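Local atomic coordinates of inosine-uridine preferring nucleoside hydrolase family protein (Bacillus anthracis, PDB entry 2C40), a protein that belongs to the inosine-uridine preferring nucleoside hydrolase family and holds a calcium ion and alpha-D-ribofuranose in one pocket. Residues 150-154 with 169-174. Numbering follows the deposited sequence. Where two conformers were deposited one is given.
Sequences WMGGT and TAEWNS. With RIB (alpha-D-ribofuranose), chain D.
G153 N and the carboxylate of E171 illustrate how one acidic side chain can cap a helix and tie it to the loop that follows a neighbouring strand. The amide meets OE2 from above the carboxylate plane, 2.8 Å from G153 N to E171 OE2, in a nearly straight bond (170°). This oxygen of the buried E171 also accepts from S174 N and, in the modelled conformer, from S174 OG. E171 OE1 accepts from N173 N and from O5 of alpha-D-ribofuranose, the latter at 2.8 Å; E171, at the N-cap position, thus caps helix 172-176 with both oxygens. The bend of E171 at chi2 (-78°) turns the carboxylate back over the helix end while CB and CG lie along G153. In the mixed sheet at the centre of this fold, strand 145-151 runs out at this pocket, and N173 ND2 makes a straight bond to M151 O (2.9 Å), which lies in the amide plane; sugar O3, longer and more bent, and T125 O are also within its bonding reach. G152 CA covers one face of W150, with N173 CB obliquely beside the ring, and W150 NE1 bonds G126 O. Packing is looser toward partly exposed T169: T154 CG2 stays 3.8 Å from T169 O, and a water donates to both T154 O and T169 O.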
# COMPACT_ATOMS: atom_id res chain seq x y z
N TRP A 150 6.01 -11.35 24.19
CA TRP A 150 5.22 -11.79 23.07
C TRP A 150 3.95 -10.96 22.91
O TRP A 150 3.22 -10.68 23.86
CB TRP A 150 4.87 -13.28 23.25
CG TRP A 150 4.09 -13.91 22.12
CD1 TRP A 150 4.37 -13.85 20.76
CD2 TRP A 150 2.91 -14.68 22.25
NE1 TRP A 150 3.42 -14.54 20.06
CE2 TRP A 150 2.51 -15.07 20.94
CE3 TRP A 150 2.13 -15.09 23.35
CZ2 TRP A 150 1.37 -15.84 20.69
CZ3 TRP A 150 0.99 -15.86 23.11
CH2 TRP A 150 0.62 -16.21 21.78
N MET A 151 3.72 -10.58 21.65
CA MET A 151 2.45 -10.09 21.20
C MET A 151 1.55 -11.28 20.89
O MET A 151 1.70 -11.99 19.90
CB MET A 151 2.62 -9.21 19.95
CG MET A 151 1.36 -8.30 19.66
SD MET A 151 -0.13 -9.13 19.02
CE MET A 151 -1.35 -8.57 20.16
N GLY A 152 0.58 -11.49 21.74
CA GLY A 152 -0.39 -12.56 21.54
C GLY A 152 -1.47 -12.53 22.59
O GLY A 152 -1.34 -11.89 23.66
N GLY A 153 -2.58 -13.19 22.25
CA GLY A 153 -3.65 -13.48 23.20
C GLY A 153 -4.60 -12.33 23.40
O GLY A 153 -4.35 -11.22 22.93
N THR A 154 -5.70 -12.65 24.08
CA THR A 154 -6.65 -11.68 24.60
C THR A 154 -7.51 -12.33 25.71
O THR A 154 -7.76 -13.57 25.70
CB THR A 154 -7.55 -11.06 23.45
OG1 THR A 154 -8.36 -10.01 23.95
CG2 THR A 154 -8.45 -12.12 22.76
N THR A 169 -12.98 -16.03 19.57
CA THR A 169 -12.50 -15.72 20.91
C THR A 169 -10.98 -15.64 21.01
O THR A 169 -10.45 -15.29 22.05
CB THR A 169 -13.05 -16.79 21.90
OG1 THR A 169 -12.72 -18.10 21.45
CG2 THR A 169 -14.56 -16.74 21.99
N ALA A 170 -10.26 -15.96 19.93
CA ALA A 170 -8.79 -15.97 19.92
C ALA A 170 -8.21 -14.74 19.22
O ALA A 170 -8.89 -14.04 18.43
CB ALA A 170 -8.26 -17.21 19.22
N GLU A 171 -6.94 -14.52 19.50
CA GLU A 171 -6.13 -13.51 18.85
C GLU A 171 -5.28 -14.24 17.80
O GLU A 171 -5.00 -15.44 17.94
CB GLU A 171 -5.32 -12.81 19.93
CG GLU A 171 -4.25 -11.92 19.47
CD GLU A 171 -3.01 -12.66 19.03
OE1 GLU A 171 -2.40 -12.09 18.12
OE2 GLU A 171 -2.67 -13.79 19.56
N TRP A 172 -4.92 -13.54 16.72
CA TRP A 172 -4.27 -14.14 15.54
C TRP A 172 -2.93 -14.84 15.73
O TRP A 172 -2.70 -15.91 15.14
CB TRP A 172 -4.16 -13.10 14.37
CG TRP A 172 -5.23 -13.30 13.34
CD1 TRP A 172 -6.32 -12.51 13.11
CD2 TRP A 172 -5.36 -14.41 12.46
NE1 TRP A 172 -7.09 -13.03 12.11
CE2 TRP A 172 -6.52 -14.21 11.70
CE3 TRP A 172 -4.56 -15.54 12.21
CZ2 TRP A 172 -6.94 -15.13 10.74
CZ3 TRP A 172 -4.96 -16.43 11.25
CH2 TRP A 172 -6.14 -16.23 10.52
N ASN A 173 -1.98 -14.23 16.44
CA ASN A 173 -0.69 -14.90 16.66
C ASN A 173 -0.84 -16.25 17.38
O ASN A 173 -0.11 -17.19 17.08
CB ASN A 173 0.33 -13.98 17.36
CG ASN A 173 0.83 -12.84 16.44
OD1 ASN A 173 0.72 -12.92 15.21
ND2 ASN A 173 1.43 -11.81 17.04
N SER A 174 -1.78 -16.33 18.34
CA SER A 174 -2.11 -17.59 18.99
C SER A 174 -2.84 -18.53 18.05
O SER A 174 -2.48 -19.69 17.93
CB SER A 174 -2.99 -17.38 20.23
OG SER A 174 -2.52 -16.31 21.01
O5 RIB D . -3.14 -10.31 16.10
C5 RIB D . -2.29 -9.14 15.91
C4 RIB D . -1.14 -9.54 14.99
O4 RIB D . -1.72 -9.82 13.70
C3 RIB D . 0.03 -8.55 14.78
O3 RIB D . 1.22 -9.09 15.44
C2 RIB D . 0.11 -8.29 13.21
O2 RIB D . 1.39 -8.33 12.43
C1 RIB D . -0.91 -9.29 12.62
O HOH W 1 -8.18 -15.33 23.57